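Local coordinates for protein similar to metal-dependent hydrolase (Staphylococcus aureus subsp. aureus Mu50, PDB 3ESH) that probably works as a metal-dependent hydrolase of the metallo-beta-lactamase superfamily, with a substrate that has not been established, at residues Gly13-Met18 with Val81-His86; Asn68-Glu73 with Asp154-Asp159. One frame throughout, in Å; residues are numbered along the deposited sequence.

Interaction 1 of 2, residues Gly13-Met18 with Val81-His86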
ATOM      1  N   GLY A  13      -7.664  37.551 -10.938  1.00 39.63           N
ATOM      2  CA  GLY A  13      -8.777  36.649 -11.145  1.00 37.68           C
ATOM      3  C   GLY A  13      -9.780  36.715 -10.012  1.00 38.15           C
ATOM      4  O   GLY A  13     -10.635  35.840  -9.871  1.00 36.99           O
ATOM      5  N   GLY A  14      -9.667  37.760  -9.200  1.00 38.48           N
ATOM      6  CA  GLY A  14     -10.578  37.938  -8.083  1.00 39.06           C
ATOM      7  C   GLY A  14      -9.914  37.693  -6.743  1.00 38.89           C
ATOM      8  O   GLY A  14      -8.691  37.714  -6.627  1.00 39.23           O
ATOM      9  N   ASN A  15     -10.726  37.456  -5.725  1.00 40.10           N
ATOM     10  CA  ASN A  15     -10.216  37.206  -4.386  1.00 43.21           C
ATOM     11  C   ASN A  15     -11.253  36.478  -3.531  1.00 43.40           C
ATOM     12  O   ASN A  15     -12.429  36.412  -3.875  1.00 44.10           O
ATOM     13  CB  ASN A  15      -9.861  38.527  -3.695  1.00 43.91           C
ATOM     14  CG  ASN A  15     -11.097  39.267  -3.199  1.00 44.94           C
ATOM     15  OD1 ASN A  15     -11.894  39.773  -3.999  1.00 46.11           O
ATOM     16  ND2 ASN A  15     -11.280  39.309  -1.881  1.00 43.70           N
ATOM     17  N   THR A  16     -10.793  35.953  -2.401  1.00 43.44           N
ATOM     18  CA  THR A  16     -11.650  35.250  -1.459  1.00 43.45           C
ATOM     19  C   THR A  16     -11.146  35.521  -0.041  1.00 43.48           C
ATOM     20  O   THR A  16      -9.966  35.766   0.164  1.00 43.39           O
ATOM     21  CB  THR A  16     -11.626  33.721  -1.698  1.00 43.38           C
ATOM     22  OG1 THR A  16     -10.299  33.223  -1.471  1.00 44.77           O
ATOM     23  CG2 THR A  16     -12.065  33.390  -3.113  1.00 41.08           C
ATOM     24  N   LYS A  17     -12.053  35.504   0.926  1.00 43.05           N
ATOM     25  CA  LYS A  17     -11.672  35.709   2.307  1.00 42.42           C
ATOM     26  C   LYS A  17     -11.993  34.406   3.029  1.00 42.32           C
ATOM     27  O   LYS A  17     -13.160  34.034   3.167  1.00 43.04           O
ATOM     28  CB  LYS A  17     -12.431  36.897   2.918  1.00 43.32           C
ATOM     29  CG  LYS A  17     -12.007  38.261   2.345  1.00 43.10           C
ATOM     30  CD  LYS A  17     -12.337  39.443   3.282  1.00 47.22           C
ATOM     31  CE  LYS A  17     -13.770  39.933   3.163  1.00 47.96           C
ATOM     32  NZ  LYS A  17     -14.000  40.621   1.853  1.00 49.51           N
HETATM   33  N   MSE A  18     -10.940  33.701   3.449  1.00 41.49           N
HETATM   34  CA  MSE A  18     -11.078  32.432   4.140  1.00 39.80           C
HETATM   35  C   MSE A  18     -10.701  32.585   5.601  1.00 39.10           C
HETATM   36  O   MSE A  18      -9.871  33.416   5.938  1.00 39.39           O
HETATM   37  CB  MSE A  18     -10.172  31.381   3.494  1.00 41.61           C
HETATM   38  CG  MSE A  18     -10.429  31.086   2.046  1.00 42.64           C
HETATM   39 SE   MSE A  18     -12.232  30.547   1.761  1.00 44.54          SE
HETATM   40  CE  MSE A  18     -12.753  32.071   0.744  1.00 42.72           C
ATOM     41  N   VAL A  81     -15.849  37.567  -1.356  1.00 52.60           N
ATOM     42  CA  VAL A  81     -15.385  38.076  -2.632  1.00 52.08           C
ATOM     43  C   VAL A  81     -15.669  39.581  -2.707  1.00 53.28           C
ATOM     44  O   VAL A  81     -16.818  40.006  -2.599  1.00 53.61           O
ATOM     45  CB  VAL A  81     -16.119  37.374  -3.784  1.00 51.60           C
ATOM     46  CG1 VAL A  81     -15.408  37.632  -5.090  1.00 52.14           C
ATOM     47  CG2 VAL A  81     -16.216  35.899  -3.498  1.00 53.05           C
ATOM     48  N   ASP A  82     -14.630  40.388  -2.884  1.00 53.63           N
ATOM     49  CA  ASP A  82     -14.823  41.833  -2.987  1.00 54.89           C
ATOM     50  C   ASP A  82     -15.122  42.166  -4.434  1.00 55.95           C
ATOM     51  O   ASP A  82     -16.042  42.928  -4.733  1.00 56.64           O
ATOM     52  CB  ASP A  82     -13.571  42.585  -2.538  1.00 53.75           C
ATOM     53  CG  ASP A  82     -13.163  42.232  -1.134  1.00 54.51           C
ATOM     54  OD1 ASP A  82     -14.022  42.300  -0.221  1.00 54.17           O
ATOM     55  OD2 ASP A  82     -11.979  41.884  -0.943  1.00 56.37           O
ATOM     56  N   GLU A  83     -14.324  41.586  -5.325  1.00 56.61           N
ATOM     57  CA  GLU A  83     -14.470  41.786  -6.757  1.00 57.31           C
ATOM     58  C   GLU A  83     -14.298  40.434  -7.429  1.00 55.53           C
ATOM     59  O   GLU A  83     -13.582  39.574  -6.929  1.00 56.48           O
ATOM     60  CB  GLU A  83     -13.396  42.755  -7.281  1.00 60.94           C
ATOM     61  CG  GLU A  83     -11.960  42.220  -7.144  1.00 67.78           C
ATOM     62  CD  GLU A  83     -10.903  43.155  -7.732  1.00 70.98           C
ATOM     63  OE1 GLU A  83     -10.915  43.372  -8.963  1.00 73.32           O
ATOM     64  OE2 GLU A  83     -10.058  43.672  -6.964  1.00 72.08           O
ATOM     65  N   GLU A  84     -14.971  40.240  -8.553  1.00 52.43           N
ATOM     66  CA  GLU A  84     -14.852  39.000  -9.297  1.00 48.69           C
ATOM     67  C   GLU A  84     -13.664  39.175 -10.232  1.00 47.41           C
ATOM     68  O   GLU A  84     -12.999  40.215 -10.220  1.00 46.96           O
ATOM     69  CB  GLU A  84     -16.122  38.725 -10.104  1.00 49.29           C
ATOM     70  CG  GLU A  84     -17.285  38.175  -9.276  1.00 51.26           C
ATOM     71  CD  GLU A  84     -18.572  38.037 -10.081  1.00 52.28           C
ATOM     72  OE1 GLU A  84     -19.233  39.068 -10.351  1.00 52.43           O
ATOM     73  OE2 GLU A  84     -18.922  36.901 -10.455  1.00 52.02           O
ATOM     74  N   SER A  85     -13.416  38.165 -11.051  1.00 46.72           N
ATOM     75  CA  SER A  85     -12.295  38.168 -11.976  1.00 46.25           C
ATOM     76  C   SER A  85     -12.253  39.315 -12.988  1.00 46.98           C
ATOM     77  O   SER A  85     -13.282  39.781 -13.464  1.00 45.78           O
ATOM     78  CB  SER A  85     -12.257  36.820 -12.705  1.00 45.22           C
ATOM     79  OG  SER A  85     -11.164  36.731 -13.596  1.00 45.03           O
ATOM     80  N   HIS A  86     -11.028  39.758 -13.293  1.00 48.52           N
ATOM     81  CA  HIS A  86     -10.747  40.817 -14.267  1.00 49.98           C
ATOM     82  C   HIS A  86      -9.721  40.221 -15.197  1.00 50.52           C
ATOM     83  O   HIS A  86      -8.882  40.939 -15.745  1.00 52.05           O
ATOM     84  CB  HIS A  86     -10.101  42.043 -13.618  1.00 50.61           C
ATOM     85  CG  HIS A  86     -11.071  42.984 -12.989  1.00 52.28           C
ATOM     86  ND1 HIS A  86     -11.562  42.806 -11.715  1.00 54.18           N
ATOM     87  CD2 HIS A  86     -11.668  44.099 -13.472  1.00 54.33           C
ATOM     88  CE1 HIS A  86     -12.425  43.770 -11.442  1.00 54.67           C
ATOM     89  NE2 HIS A  86     -12.507  44.567 -12.492  1.00 54.99           N
TER
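Gly13-Met18 and Val81-His86 run side by side in opposite directions, with Gly13 CA 3.9 Å from Ser85 CA. Gly14 takes a positive phi (109°), at which a CB would be jammed against Gly13 O, so glycine suits the site; its CA passes 3.6 Å from Glu83 O. Asn15 carries most of the polar contact, its amide offering acceptor and donor together to two backbone N-H groups and a carboxylate. Its CG sits between the backbone N and the carbonyl carbon (chi1 77°), turning the amide across. OD1 accepts Asp82 N at 3.0 Å and, more weakly, Glu83 N; ND2 reaches Asp82 OD2 in a weak, strongly bent bond of 2.8 Å and also bonds weakly to Asn45 OD1. Amide and carboxylate planes are only 18° apart. Asp82 OD1 forms a salt bridge of 2.7 Å with Lys17 NZ, brought there by late bends in its chain and also bonded to Gly80 O. Val81 CG1 rests against Asn15 O (3.4 Å), its apolar packing being with Ile66 and Leu71. Ser85 CB lies 3.4 Å from Gly13 O, and its OG bonds to Ile87 N. This fastens strand 15-19 to the loop joining helices 73-78 and 87-92 in a metallo-beta-lactamase fold.

Interaction 2 of 2, residues Asn68-Glu73 with Asp154-Asp159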
ATOM      1  N   ASN A  68     -16.358  34.836 -13.591  1.00 38.01           N
ATOM      2  CA  ASN A  68     -17.402  35.867 -13.675  1.00 38.49           C
ATOM      3  C   ASN A  68     -18.774  35.227 -13.755  1.00 39.34           C
ATOM      4  O   ASN A  68     -19.054  34.470 -14.675  1.00 41.41           O
ATOM      5  CB  ASN A  68     -17.148  36.727 -14.908  1.00 37.14           C
ATOM      6  CG  ASN A  68     -15.800  37.398 -14.860  1.00 37.87           C
ATOM      7  OD1 ASN A  68     -15.626  38.416 -14.181  1.00 35.92           O
ATOM      8  ND2 ASN A  68     -14.822  36.820 -15.556  1.00 37.32           N
ATOM      9  N   GLY A  69     -19.626  35.534 -12.784  1.00 39.18           N
ATOM     10  CA  GLY A  69     -20.956  34.948 -12.754  1.00 39.36           C
ATOM     11  C   GLY A  69     -21.010  33.481 -12.337  1.00 39.43           C
ATOM     12  O   GLY A  69     -22.080  32.879 -12.367  1.00 39.17           O
ATOM     13  N   LYS A  70     -19.873  32.900 -11.944  1.00 40.45           N
ATOM     14  CA  LYS A  70     -19.812  31.491 -11.533  1.00 42.09           C
ATOM     15  C   LYS A  70     -20.297  31.219 -10.107  1.00 43.85           C
ATOM     16  O   LYS A  70     -21.081  30.296  -9.876  1.00 43.61           O
ATOM     17  CB  LYS A  70     -18.382  30.965 -11.698  1.00 42.14           C
ATOM     18  CG  LYS A  70     -17.917  30.895 -13.148  1.00 40.23           C
ATOM     19  CD  LYS A  70     -18.765  29.911 -13.955  1.00 40.65           C
ATOM     20  CE  LYS A  70     -18.568  28.475 -13.497  1.00 36.60           C
ATOM     21  NZ  LYS A  70     -17.371  27.870 -14.120  1.00 36.97           N
ATOM     22  N   LEU A  71     -19.810  32.011  -9.157  1.00 45.14           N
ATOM     23  CA  LEU A  71     -20.212  31.861  -7.766  1.00 45.27           C
ATOM     24  C   LEU A  71     -21.586  32.491  -7.616  1.00 46.71           C
ATOM     25  O   LEU A  71     -21.885  33.492  -8.258  1.00 45.13           O
ATOM     26  CB  LEU A  71     -19.219  32.564  -6.825  1.00 44.53           C
ATOM     27  CG  LEU A  71     -17.923  31.847  -6.417  1.00 43.29           C
ATOM     28  CD1 LEU A  71     -17.146  31.436  -7.636  1.00 39.97           C
ATOM     29  CD2 LEU A  71     -17.086  32.770  -5.542  1.00 45.18           C
ATOM     30  N   SER A  72     -22.428  31.895  -6.784  1.00 48.50           N
ATOM     31  CA  SER A  72     -23.753  32.443  -6.567  1.00 51.73           C
ATOM     32  C   SER A  72     -23.625  33.664  -5.664  1.00 54.77           C
ATOM     33  O   SER A  72     -22.521  34.067  -5.287  1.00 56.00           O
ATOM     34  CB  SER A  72     -24.652  31.411  -5.892  1.00 51.42           C
ATOM     35  OG  SER A  72     -24.427  31.398  -4.492  1.00 52.95           O
ATOM     36  N   GLU A  73     -24.765  34.243  -5.312  1.00 57.48           N
ATOM     37  CA  GLU A  73     -24.793  35.418  -4.456  1.00 58.13           C
ATOM     38  C   GLU A  73     -24.444  34.983  -3.043  1.00 58.42           C
ATOM     39  O   GLU A  73     -23.748  35.691  -2.317  1.00 59.06           O
ATOM     40  CB  GLU A  73     -26.189  36.037  -4.483  1.00 60.35           C
ATOM     41  CG  GLU A  73     -26.221  37.534  -4.758  1.00 64.87           C
ATOM     42  CD  GLU A  73     -25.370  37.944  -5.954  1.00 68.08           C
ATOM     43  OE1 GLU A  73     -25.316  37.183  -6.946  1.00 68.71           O
ATOM     44  OE2 GLU A  73     -24.765  39.040  -5.902  1.00 69.32           O
ATOM     45  N   ASP A 154     -19.564  20.553  -9.524  1.00 41.56           N
ATOM     46  CA  ASP A 154     -20.005  20.098 -10.848  1.00 43.99           C
ATOM     47  C   ASP A 154     -20.117  21.354 -11.695  1.00 43.29           C
ATOM     48  O   ASP A 154     -19.794  21.368 -12.884  1.00 43.36           O
ATOM     49  CB  ASP A 154     -21.397  19.453 -10.767  1.00 47.62           C
ATOM     50  CG  ASP A 154     -21.373  18.081 -10.129  1.00 52.39           C
ATOM     51  OD1 ASP A 154     -22.433  17.620  -9.656  1.00 53.57           O
ATOM     52  OD2 ASP A 154     -20.296  17.456 -10.115  1.00 58.05           O
ATOM     53  N   LYS A 155     -20.581  22.413 -11.041  1.00 41.74           N
ATOM     54  CA  LYS A 155     -20.771  23.703 -11.666  0.50 39.35           C
ATOM     55  C   LYS A 155     -19.522  24.207 -12.396  1.00 39.24           C
ATOM     56  O   LYS A 155     -19.604  25.123 -13.208  1.00 39.15           O
ATOM     57  CB  LYS A 155     -21.198  24.699 -10.595  0.50 37.89           C
ATOM     58  CG  LYS A 155     -21.509  26.076 -11.103  0.50 37.27           C
ATOM     59  CD  LYS A 155     -22.270  26.880 -10.055  0.50 35.44           C
ATOM     60  CE  LYS A 155     -21.440  27.155  -8.817  0.50 33.75           C
ATOM     61  NZ  LYS A 155     -22.174  28.078  -7.915  0.50 30.88           N
ATOM     62  N   ASN A 156     -18.375  23.598 -12.112  1.00 37.37           N
ATOM     63  CA  ASN A 156     -17.095  23.982 -12.718  1.00 37.49           C
ATOM     64  C   ASN A 156     -16.638  23.088 -13.868  1.00 37.33           C
ATOM     65  O   ASN A 156     -15.507  23.206 -14.328  1.00 36.17           O
ATOM     66  CB  ASN A 156     -15.985  24.016 -11.653  1.00 37.56           C
ATOM     67  CG  ASN A 156     -16.106  25.204 -10.702  1.00 38.52           C
ATOM     68  OD1 ASN A 156     -15.448  25.242  -9.672  1.00 39.57           O
ATOM     69  ND2 ASN A 156     -16.946  26.177 -11.052  1.00 32.80           N
ATOM     70  N   LYS A 157     -17.512  22.190 -14.314  1.00 39.48           N
ATOM     71  CA  LYS A 157     -17.201  21.304 -15.433  1.00 39.51           C
ATOM     72  C   LYS A 157     -17.415  22.089 -16.736  1.00 39.55           C
ATOM     73  O   LYS A 157     -18.083  23.129 -16.722  1.00 36.76           O
ATOM     74  CB  LYS A 157     -18.130  20.094 -15.419  1.00 39.49           C
ATOM     75  CG  LYS A 157     -17.993  19.180 -14.214  1.00 39.25           C
ATOM     76  CD  LYS A 157     -18.509  17.798 -14.560  1.00 39.83           C
ATOM     77  CE  LYS A 157     -18.274  16.785 -13.448  1.00 42.63           C
ATOM     78  NZ  LYS A 157     -19.151  17.008 -12.278  1.00 44.68           N
ATOM     79  N   GLY A 158     -16.855  21.607 -17.849  1.00 39.85           N
ATOM     80  CA  GLY A 158     -17.053  22.313 -19.102  1.00 40.75           C
ATOM     81  C   GLY A 158     -16.183  21.993 -20.303  1.00 42.76           C
ATOM     82  O   GLY A 158     -15.226  21.226 -20.212  1.00 45.36           O
ATOM     83  N   ASP A 159     -16.545  22.612 -21.429  1.00 44.27           N
ATOM     84  CA  ASP A 159     -15.882  22.480 -22.737  1.00 44.67           C
ATOM     85  C   ASP A 159     -14.386  22.270 -22.712  1.00 41.88           C
ATOM     86  O   ASP A 159     -13.849  21.553 -23.551  1.00 38.45           O
ATOM     87  CB  ASP A 159     -16.142  23.723 -23.601  1.00 49.51           C
ATOM     88  CG  ASP A 159     -17.505  23.726 -24.219  1.00 55.16           C
ATOM     89  OD1 ASP A 159     -18.494  23.525 -23.483  1.00 59.51           O
ATOM     90  OD2 ASP A 159     -17.591  23.933 -25.447  1.00 58.43           O
TER
HETATM   91  O   HOH W   1     -15.304  26.248 -13.916  1.00 39.75           O
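Lys70 NZ is gripped from several directions: a water 2.6 Å away accepts from it and probably bridges to Asn156 O, while Thr118 OG1 and Ala115 O accept from it directly. The water lies 3.1 Å from Asn156 O, a carbonyl that Tyr160 OH also bonds. To reach this spot the Lys70 chain curls, with chi2, chi3 and chi4 all turned the same way, and its CE comes 3.5 Å from Lys155 O. Asn156 ND2 stands 3.5 Å from Lys70 NZ, two donors that pack without bonding; the Asn156 side chain leans on Phe141. A second lysine works in the reverse sense. Lys155, its CG anti to the backbone N (chi1 -177°) and its chain bent only at chi3, spans the gap so that NZ donates to Lys70 O at 3.2 Å, in the carbonyl plane. The same ammonium bonds to Gln75 OE1, on the helix whose start Ser72 marks, where Ser72 OG accepts Gln75 N. Lysine suits both places, curled to carry NZ to Thr118 and Ala115, nearly extended to reach Lys70 O and Gln75. The partners named for both ammonium groups are neutral oxygens, so their charge is probably stabilised by dipoles rather than by a carboxylate here.

From the N terminus, the chain passes Gly13-Met18 on the two-stranded sheet, then reaches Asn68-Glu73, which leads into helix 73-78. Val81-His86 follows that helix and closes the first loop by returning to Gly13-Met18 in interaction 1. Asp154-Asp159, much later, returns to Asn68-Glu73 in interaction 2, so the two closures cross rather than nest. They also touch: Glu84 OE2 probably takes a hydrogen bond from Gly69 N, and Val81 packs on Leu71. Together they pin the chain before and after helix 73-78, tying it to the two-stranded sheet and to the loop between helix 135-142 and strand 164-167.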